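Local coordinates for putative pectin lyase (Geobacillus virus E2, PDB 7CHU), which serves as a tailspike of a thermophilic bacteriophage and, as a trimeric protein with a pectate lyase-like beta-helix, probably recognises the surface of its bacterial host, at residues Gly239-Asn244 and Tyr269-Gly274; Thr246-Asn251 and Asn275-Gly280; Val115-Gly120 and Ser143-Lys148. All blocks are in the same frame, centred on the assembly; numbering follows the deposited sequence.

Contact 1 of 3, residues Gly239-Asn244 and Tyr269-Gly274; sequences GVYIYN and YFDSTG
Y241 beside Y269, I242 beside F270 and Y243 beside D271 are the in-register pairs of two parallel strands on successive coils of a right-handed, pectate lyase-like beta-helix. The coils are joined first through the backbone. I242 binds twice, its N to Y269 O (2.9 Å) and its O to D271 N (2.8 Å); Y269 N bonded to V240 O and N244 N bonded to D271 O extend the pairing at either end.

An aromatic pair follows from this register. Y241 and Y269 both carry CG anti to the backbone N (chi1 -165° and -169°), which lays the rings side by side with planes 7° apart. The two rings are slid, so they barely overlap, and Y241 CE2 comes to 3.4 Å from Y269 CD1. On the other face, I242 CD1 sits over the F270 ring, 3.9 Å from its centroid, in a CH-pi contact.

Polar groups finish the strand ends. D271 OD1 accepts both T273 N, making an Asx turn, and T273 OG1 on its syn lone pair. These two bonds fix the carboxylate, whose OD2 lies at the edge of the Y241 ring, close to Y241 OH at a separation too short to be trusted. The N244 amide donates through ND2 to R277 O, while its OD1 takes G274 N in the carbonyl plane, on a lone pair, at 2.9 Å. A water bridges Y243 OH (3.0 Å) and T273 OG1 (2.8 Å), donating to the threonine.

Contact 2 of 3, residues Thr246-Asn251 and Asn275-Gly280; sequences TSDNSN and NRRRNG
Turns that leave neighbouring coils of the beta-helix at the same corner run side by side here, and N249 with R278, N275 with D248 and S250 with N279 show how asparagine side chains can join such turns where regular strand pairing lapses. N249 has its CG between the backbone N and the carbonyl carbon (chi1 75°), a torsion that sends the amide across to the next coil. There ND2 donates almost straight to R278 O at 2.7 Å, with the acceptor in the amide plane. N249 OD1 takes N251 ND2 (2.8 Å), so both ends of this amide are held.

N275 works in the reverse direction. Its ND2 meets a lone pair of D248 O at 2.8 Å, that oxygen lying in the N275 amide plane, and also bonds to G245 O. Its OD1 receives R277 N from above the carbonyl plane in an Asx turn, and a water donates to both this OD1 and S247 O. N279 contributes the third amide: OD1 accepts S250 N at 3.0 Å.

The extended R277 chain carries NH1 to S247 O (3.1 Å), which lies 28° out of the guanidinium plane. D248 OD1 is farther from NH1, at 3.7 Å, a long salt bridge of charges alone. S250 O bonded to G280 N returns the pair to backbone bonding.

The turns lead from strands 240-243 and 268-271 to strands 251-256 and 283-285. W218, after strand 212-215, adjoins the first turn, while D310 and D312, after strand 307-309, hold the R278 guanidinium by salt bridges.

Contact 3 of 3, residues Val115-Gly120 and Ser143-Lys148; sequences VYFPTG and SATCIK
F117, T145 and I147 meet at a corner of the right-handed beta-helix, where one coil bends from strand 113-117 toward strand 120-124 and the next coil's strand 145-149 packs against the bend. F117 points toward 143-148, and the side chains of F117 and I147 cross at about a right angle. I147 brings only its CD1 tip to the ring, 4.0 Å from F117 CD2. M177, one coil further on, also touches F117 and T145, so the apolar group draws on three coils in turn.

T145 presents its two branches to different parts of F117. Chi1 of -63° sets OG1 beside the backbone N and leaves CG2 anti to it, where CG2 packs on F117 CB at 3.4 Å. OG1 instead turns to the main chain and donates to F117 O (2.9 Å) from a position 38° above the carbonyl plane. T145 OG1 in turn accepts A140 N, so a buried hydroxyl is used both as donor and as acceptor, and it ties the bend to the segment just before its own strand.

T119 turns the outer side of the bend to a second subunit, where its OG1 bonds to G112 O of that subunit, while its CG2 rests 3.6 Å from A144 O in its own chain. Beyond it, G120 begins the parallel pairing with T145: G120 N donates to A144 O at 2.9 Å, and C146 N donates to G120 O at 2.9 Å.

How the contacts relate
From the N terminus, contact 3 comes first: it closes the 22 residues between 115-120 and 143-148 and joins consecutive coils beside a subunit interface. Further along the beta-helix, contacts 1 and 2 form a crossed pair, since their segments follow one another as 239-244, 246-251, 269-274 and 275-280; contact 1 closes a loop of 24 residues and contact 2 one of 23. Contact 1 pairs the strands of two coils and contact 2 the turns into which they run, so the two make one continuous seam, connected by a hydrogen bond from N279 N to S272 OG. Contact 3 lies apart, its centre 29 Å from that of contact 1 and 34 Å from that of contact 2.

Contact 1 of 3, residues Gly239-Asn244 and Tyr269-Gly274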
loop_
_atom_site.group_PDB
_atom_site.type_symbol
_atom_site.label_atom_id
_atom_site.label_comp_id
_atom_site.label_asym_id
_atom_site.label_seq_id
_atom_site.Cartn_x
_atom_site.Cartn_y
_atom_site.Cartn_z
ATOM N N GLY A 239 15.724 -11.579 12.836
ATOM C CA GLY A 239 14.289 -11.795 12.745
ATOM C C GLY A 239 13.878 -12.444 11.439
ATOM O O GLY A 239 13.178 -13.461 11.426
ATOM N N VAL A 240 14.316 -11.869 10.323
ATOM C CA VAL A 240 14.152 -12.436 8.982
ATOM C C VAL A 240 15.515 -12.378 8.312
ATOM O O VAL A 240 16.138 -11.313 8.277
ATOM C CB VAL A 240 13.127 -11.658 8.137
ATOM C CG1 VAL A 240 12.994 -12.301 6.735
ATOM C CG2 VAL A 240 11.785 -11.616 8.828
ATOM N N TYR A 241 16.001 -13.510 7.824
ATOM C CA TYR A 241 17.302 -13.584 7.162
ATOM C C TYR A 241 17.066 -14.003 5.717
ATOM O O TYR A 241 16.541 -15.096 5.468
ATOM C CB TYR A 241 18.216 -14.571 7.887
ATOM C CG TYR A 241 19.696 -14.473 7.522
ATOM C CD1 TYR A 241 20.213 -15.090 6.371
ATOM C CD2 TYR A 241 20.583 -13.785 8.339
ATOM C CE1 TYR A 241 21.594 -14.988 6.045
ATOM C CE2 TYR A 241 21.952 -13.697 8.024
ATOM C CZ TYR A 241 22.438 -14.288 6.884
ATOM O OH TYR A 241 23.779 -14.181 6.610
ATOM N N ILE A 242 17.424 -13.140 4.774
ATOM C CA ILE A 242 17.175 -13.377 3.355
ATOM C C ILE A 242 18.529 -13.564 2.676
ATOM O O ILE A 242 19.321 -12.620 2.591
ATOM C CB ILE A 242 16.387 -12.221 2.714
ATOM C CG1 ILE A 242 15.024 -12.069 3.422
ATOM C CG2 ILE A 242 16.237 -12.488 1.216
ATOM C CD1 ILE A 242 14.300 -10.687 3.243
ATOM N N TYR A 243 18.792 -14.784 2.190
ATOM C CA TYR A 243 20.075 -15.174 1.612
ATOM C C TYR A 243 19.914 -15.451 0.115
ATOM O O TYR A 243 18.897 -15.996 -0.315
ATOM C CB TYR A 243 20.590 -16.431 2.343
ATOM C CG TYR A 243 21.966 -16.938 1.972
ATOM C CD1 TYR A 243 23.018 -16.059 1.703
ATOM C CD2 TYR A 243 22.226 -18.299 1.943
ATOM C CE1 TYR A 243 24.291 -16.535 1.373
ATOM C CE2 TYR A 243 23.487 -18.791 1.622
ATOM C CZ TYR A 243 24.519 -17.906 1.339
ATOM O OH TYR A 243 25.776 -18.384 1.035
ATOM N N ASN A 244 20.893 -15.065 -0.692
ATOM C CA ASN A 244 20.743 -15.393 -2.106
ATOM C C ASN A 244 21.067 -16.867 -2.381
ATOM O O ASN A 244 20.475 -17.462 -3.291
ATOM C CB ASN A 244 21.582 -14.446 -2.998
ATOM C CG ASN A 244 23.080 -14.385 -2.628
ATOM O OD1 ASN A 244 23.522 -14.774 -1.547
ATOM N ND2 ASN A 244 23.852 -13.817 -3.537
ATOM N N TYR A 269 17.600 -8.928 7.697
ATOM C CA TYR A 269 19.012 -9.003 7.330
ATOM C C TYR A 269 19.111 -9.608 5.933
ATOM O O TYR A 269 18.769 -10.779 5.745
ATOM C CB TYR A 269 19.789 -9.850 8.350
ATOM C CG TYR A 269 21.281 -9.758 8.203
ATOM C CD1 TYR A 269 21.927 -10.439 7.179
ATOM C CD2 TYR A 269 22.044 -8.969 9.070
ATOM C CE1 TYR A 269 23.308 -10.376 7.014
ATOM C CE2 TYR A 269 23.434 -8.888 8.923
ATOM C CZ TYR A 269 24.057 -9.605 7.897
ATOM O OH TYR A 269 25.415 -9.539 7.714
ATOM N N PHE A 270 19.529 -8.808 4.949
ATOM C CA PHE A 270 19.773 -9.298 3.600
ATOM C C PHE A 270 21.236 -9.710 3.501
ATOM O O PHE A 270 22.124 -8.988 3.961
ATOM C CB PHE A 270 19.474 -8.246 2.532
ATOM C CG PHE A 270 18.013 -8.092 2.209
ATOM C CD1 PHE A 270 17.406 -8.868 1.231
ATOM C CD2 PHE A 270 17.257 -7.156 2.869
ATOM C CE1 PHE A 270 16.056 -8.711 0.921
ATOM C CE2 PHE A 270 15.914 -6.957 2.549
ATOM C CZ PHE A 270 15.306 -7.729 1.591
ATOM N N ASP A 271 21.479 -10.879 2.914
ATOM C CA ASP A 271 22.825 -11.424 2.751
ATOM C C ASP A 271 22.962 -11.818 1.286
ATOM O O ASP A 271 22.252 -12.711 0.821
ATOM C CB ASP A 271 23.022 -12.613 3.694
ATOM C CG ASP A 271 24.387 -13.289 3.549
ATOM O OD1 ASP A 271 25.174 -12.980 2.618
ATOM O OD2 ASP A 271 24.650 -14.173 4.395
ATOM N N SER A 272 23.817 -11.111 0.545
ATOM C CA SER A 272 24.024 -11.384 -0.875
ATOM C C SER A 272 25.401 -11.986 -1.129
ATOM O O SER A 272 25.898 -11.937 -2.262
ATOM C CB SER A 272 23.848 -10.118 -1.714
ATOM O OG SER A 272 22.472 -9.764 -1.884
ATOM N N THR A 273 26.012 -12.564 -0.102
ATOM C CA THR A 273 27.376 -13.071 -0.248
ATOM C C THR A 273 27.461 -14.460 -0.865
ATOM O O THR A 273 28.573 -14.941 -1.092
ATOM C CB THR A 273 28.095 -13.118 1.094
ATOM O OG1 THR A 273 27.445 -14.068 1.952
ATOM C CG2 THR A 273 28.161 -11.711 1.738
ATOM N N GLY A 274 26.343 -15.118 -1.173
ATOM C CA GLY A 274 26.426 -16.511 -1.593
ATOM C C GLY A 274 27.003 -16.703 -2.988
ATOM O O GLY A 274 27.673 -17.708 -3.259
HETATM O O HOH W 1 28.108 -16.808 1.930
#

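Contact 2 of 3, residues Thr246-Asn251 and Asn275-Gly280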
loop_
_atom_site.group_PDB
_atom_site.type_symbol
_atom_site.label_atom_id
_atom_site.label_comp_id
_atom_site.label_asym_id
_atom_site.label_seq_id
_atom_site.Cartn_x
_atom_site.Cartn_y
_atom_site.Cartn_z
ATOM N N THR A 246 23.912 -20.012 -3.326
ATOM C CA THR A 246 25.076 -20.128 -4.190
ATOM C C THR A 246 24.744 -20.176 -5.675
ATOM O O THR A 246 25.673 -20.182 -6.493
ATOM C CB THR A 246 25.888 -21.379 -3.826
ATOM O OG1 THR A 246 25.041 -22.516 -3.952
ATOM C CG2 THR A 246 26.397 -21.282 -2.406
ATOM N N SER A 247 23.468 -20.223 -6.051
ATOM C CA SER A 247 23.073 -20.363 -7.449
ATOM C C SER A 247 22.414 -19.122 -8.019
ATOM O O SER A 247 22.722 -18.709 -9.144
ATOM C CB SER A 247 22.090 -21.547 -7.616
ATOM O OG SER A 247 22.753 -22.772 -7.399
ATOM N N ASP A 248 21.435 -18.570 -7.308
ATOM C CA ASP A 248 20.654 -17.480 -7.858
ATOM C C ASP A 248 20.449 -16.441 -6.761
ATOM O O ASP A 248 21.403 -16.125 -6.042
ATOM C CB ASP A 248 19.332 -17.997 -8.445
ATOM C CG ASP A 248 18.687 -16.985 -9.370
ATOM O OD1 ASP A 248 19.108 -16.863 -10.545
ATOM O OD2 ASP A 248 17.798 -16.252 -8.885
ATOM N N ASN A 249 19.235 -15.933 -6.576
ATOM C CA ASN A 249 19.037 -14.940 -5.528
ATOM C C ASN A 249 17.650 -15.092 -4.933
ATOM O O ASN A 249 16.846 -15.902 -5.390
ATOM C CB ASN A 249 19.265 -13.523 -6.070
ATOM C CG ASN A 249 18.116 -13.021 -6.949
ATOM O OD1 ASN A 249 17.180 -13.753 -7.257
ATOM N ND2 ASN A 249 18.190 -11.748 -7.356
ATOM N N SER A 250 17.362 -14.288 -3.913
ATOM C CA SER A 250 15.984 -14.078 -3.491
ATOM C C SER A 250 15.494 -12.793 -4.147
ATOM O O SER A 250 16.204 -11.789 -4.152
ATOM C CB SER A 250 15.881 -13.973 -1.968
ATOM O OG SER A 250 16.030 -15.253 -1.348
ATOM N N ASN A 251 14.293 -12.827 -4.711
ATOM C CA ASN A 251 13.772 -11.653 -5.392
ATOM C C ASN A 251 12.246 -11.679 -5.353
ATOM O O ASN A 251 11.627 -12.741 -5.208
ATOM C CB ASN A 251 14.302 -11.567 -6.837
ATOM C CG ASN A 251 13.724 -12.633 -7.724
ATOM O OD1 ASN A 251 12.585 -12.513 -8.160
ATOM N ND2 ASN A 251 14.493 -13.709 -7.970
ATOM N N ASN A 275 26.731 -15.771 -3.892
ATOM C CA ASN A 275 27.244 -15.834 -5.260
ATOM C C ASN A 275 27.069 -14.456 -5.892
ATOM O O ASN A 275 26.661 -13.500 -5.230
ATOM C CB ASN A 275 26.542 -16.944 -6.057
ATOM C CG ASN A 275 25.151 -16.532 -6.543
ATOM O OD1 ASN A 275 25.001 -16.083 -7.681
ATOM N ND2 ASN A 275 24.133 -16.706 -5.692
ATOM N N ARG A 276 27.360 -14.351 -7.187
ATOM C CA ARG A 276 27.382 -13.047 -7.837
ATOM C C ARG A 276 26.002 -12.394 -7.882
ATOM O O ARG A 276 25.896 -11.162 -7.891
ATOM C CB ARG A 276 27.925 -13.208 -9.251
ATOM C CG ARG A 276 28.364 -11.922 -9.946
ATOM C CD ARG A 276 28.750 -12.260 -11.390
ATOM N NE ARG A 276 27.576 -12.544 -12.228
ATOM C CZ ARG A 276 27.103 -13.755 -12.538
ATOM N NH1 ARG A 276 27.710 -14.863 -12.083
ATOM N NH2 ARG A 276 26.011 -13.860 -13.313
ATOM N N ARG A 277 24.950 -13.197 -7.955
ATOM C CA ARG A 277 23.602 -12.693 -8.177
ATOM C C ARG A 277 23.035 -12.183 -6.862
ATOM O O ARG A 277 22.743 -12.971 -5.954
ATOM C CB ARG A 277 22.737 -13.789 -8.771
ATOM C CG ARG A 277 23.102 -14.077 -10.195
ATOM C CD ARG A 277 22.440 -15.346 -10.691
ATOM N NE ARG A 277 22.844 -15.585 -12.068
ATOM C CZ ARG A 277 22.787 -16.755 -12.695
ATOM N NH1 ARG A 277 22.341 -17.841 -12.061
ATOM N NH2 ARG A 277 23.195 -16.832 -13.957
ATOM N N ARG A 278 22.901 -10.867 -6.756
ATOM C CA ARG A 278 22.510 -10.252 -5.499
ATOM C C ARG A 278 20.993 -10.280 -5.330
ATOM O O ARG A 278 20.242 -10.311 -6.307
ATOM C CB ARG A 278 23.036 -8.815 -5.432
ATOM C CG ARG A 278 24.581 -8.739 -5.528
ATOM C CD ARG A 278 25.070 -7.312 -5.809
ATOM N NE ARG A 278 24.328 -6.327 -5.015
ATOM C CZ ARG A 278 24.476 -6.130 -3.701
ATOM N NH1 ARG A 278 25.364 -6.832 -3.011
ATOM N NH2 ARG A 278 23.724 -5.224 -3.070
ATOM N N ASN A 279 20.559 -10.322 -4.068
ATOM C CA ASN A 279 19.150 -10.181 -3.744
ATOM C C ASN A 279 18.615 -8.907 -4.379
ATOM O O ASN A 279 19.290 -7.865 -4.409
ATOM C CB ASN A 279 18.952 -10.164 -2.222
ATOM C CG ASN A 279 19.337 -11.507 -1.574
ATOM O OD1 ASN A 279 19.051 -12.579 -2.115
ATOM N ND2 ASN A 279 19.969 -11.446 -0.416
ATOM N N GLY A 280 17.406 -8.989 -4.917
ATOM C CA GLY A 280 16.882 -7.841 -5.641
ATOM C C GLY A 280 15.372 -7.783 -5.665
ATOM O O GLY A 280 14.685 -8.800 -5.549
HETATM O O HOH W 2 25.230 -17.738 -9.939
#

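Contact 3 of 3, residues Val115-Gly120 and Ser143-Lys148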
loop_
_atom_site.group_PDB
_atom_site.type_symbol
_atom_site.label_atom_id
_atom_site.label_comp_id
_atom_site.label_asym_id
_atom_site.label_seq_id
_atom_site.Cartn_x
_atom_site.Cartn_y
_atom_site.Cartn_z
ATOM N N VAL A 115 -3.605 -28.092 4.643
ATOM C CA VAL A 115 -3.487 -28.835 5.892
ATOM C C VAL A 115 -3.948 -27.914 7.016
ATOM O O VAL A 115 -3.315 -26.887 7.298
ATOM C CB VAL A 115 -2.051 -29.312 6.135
ATOM C CG1 VAL A 115 -1.961 -29.979 7.519
ATOM C CG2 VAL A 115 -1.618 -30.283 5.031
ATOM N N TYR A 116 -5.043 -28.270 7.678
ATOM C CA TYR A 116 -5.709 -27.360 8.596
ATOM C C TYR A 116 -5.419 -27.762 10.033
ATOM O O TYR A 116 -5.545 -28.944 10.386
ATOM C CB TYR A 116 -7.218 -27.354 8.360
ATOM C CG TYR A 116 -7.887 -26.452 9.362
ATOM C CD1 TYR A 116 -7.743 -25.073 9.272
ATOM C CD2 TYR A 116 -8.606 -26.974 10.430
ATOM C CE1 TYR A 116 -8.348 -24.219 10.211
ATOM C CE2 TYR A 116 -9.203 -26.138 11.368
ATOM C CZ TYR A 116 -9.075 -24.768 11.255
ATOM O OH TYR A 116 -9.668 -23.942 12.195
ATOM N N PHE A 117 -5.044 -26.779 10.851
ATOM C CA PHE A 117 -4.701 -26.979 12.266
ATOM C C PHE A 117 -5.778 -26.296 13.102
ATOM O O PHE A 117 -5.781 -25.054 13.184
ATOM C CB PHE A 117 -3.327 -26.370 12.618
ATOM C CG PHE A 117 -2.145 -26.983 11.916
ATOM C CD1 PHE A 117 -1.967 -26.839 10.549
ATOM C CD2 PHE A 117 -1.166 -27.630 12.645
ATOM C CE1 PHE A 117 -0.868 -27.397 9.918
ATOM C CE2 PHE A 117 -0.051 -28.198 12.025
ATOM C CZ PHE A 117 0.096 -28.082 10.657
ATOM N N PRO A 118 -6.681 -27.026 13.756
ATOM C CA PRO A 118 -7.711 -26.376 14.581
ATOM C C PRO A 118 -7.084 -25.695 15.785
ATOM O O PRO A 118 -5.921 -25.925 16.135
ATOM C CB PRO A 118 -8.626 -27.533 15.028
ATOM C CG PRO A 118 -8.280 -28.700 14.111
ATOM C CD PRO A 118 -6.833 -28.497 13.744
ATOM N N THR A 119 -7.884 -24.823 16.401
ATOM C CA THR A 119 -7.493 -24.145 17.632
ATOM C C THR A 119 -6.763 -25.094 18.571
ATOM O O THR A 119 -7.209 -26.224 18.795
ATOM C CB THR A 119 -8.732 -23.584 18.318
ATOM O OG1 THR A 119 -9.287 -22.554 17.489
ATOM C CG2 THR A 119 -8.367 -22.997 19.687
ATOM N N GLY A 120 -5.609 -24.670 19.061
ATOM C CA GLY A 120 -4.853 -25.521 19.957
ATOM C C GLY A 120 -3.393 -25.130 20.041
ATOM O O GLY A 120 -2.901 -24.269 19.316
ATOM N N SER A 143 -2.901 -16.543 16.788
ATOM C CA SER A 143 -2.530 -17.069 18.100
ATOM C C SER A 143 -3.373 -18.258 18.524
ATOM O O SER A 143 -2.909 -19.063 19.347
ATOM C CB SER A 143 -2.646 -15.953 19.155
ATOM O OG SER A 143 -2.143 -16.315 20.433
ATOM N N ALA A 144 -4.585 -18.402 17.980
ATOM C CA ALA A 144 -5.474 -19.497 18.340
ATOM C C ALA A 144 -4.850 -20.849 18.026
ATOM O O ALA A 144 -5.043 -21.820 18.773
ATOM C CB ALA A 144 -6.804 -19.353 17.589
ATOM N N THR A 145 -4.153 -20.941 16.903
ATOM C CA THR A 145 -3.374 -22.114 16.534
ATOM C C THR A 145 -1.913 -21.756 16.779
ATOM O O THR A 145 -1.372 -20.865 16.112
ATOM C CB THR A 145 -3.600 -22.522 15.080
ATOM O OG1 THR A 145 -4.966 -22.904 14.894
ATOM C CG2 THR A 145 -2.679 -23.712 14.718
ATOM N N CYS A 146 -1.280 -22.425 17.745
ATOM C CA CYS A 146 0.093 -22.092 18.120
ATOM C C CYS A 146 0.961 -23.349 18.158
ATOM O O CYS A 146 0.681 -24.284 18.917
ATOM C CB CYS A 146 0.119 -21.377 19.470
ATOM S SG CYS A 146 1.806 -20.836 19.974
ATOM N N ILE A 147 2.017 -23.363 17.353
ATOM C CA ILE A 147 3.003 -24.440 17.377
ATOM C C ILE A 147 4.064 -24.073 18.409
ATOM O O ILE A 147 4.673 -23.000 18.323
ATOM C CB ILE A 147 3.621 -24.642 15.986
ATOM C CG1 ILE A 147 2.542 -24.672 14.874
ATOM C CG2 ILE A 147 4.493 -25.878 15.959
ATOM C CD1 ILE A 147 1.501 -25.787 14.970
ATOM N N LYS A 148 4.233 -24.916 19.427
ATOM C CA LYS A 148 5.189 -24.692 20.505
ATOM C C LYS A 148 6.406 -25.587 20.293
ATOM O O LYS A 148 6.326 -26.806 20.466
ATOM C CB LYS A 148 4.560 -24.964 21.868
ATOM C CG LYS A 148 3.377 -24.045 22.184
ATOM C CD LYS A 148 3.760 -22.780 22.903
ATOM C CE LYS A 148 2.513 -22.043 23.413
ATOM N NZ LYS A 148 2.869 -20.723 24.020
#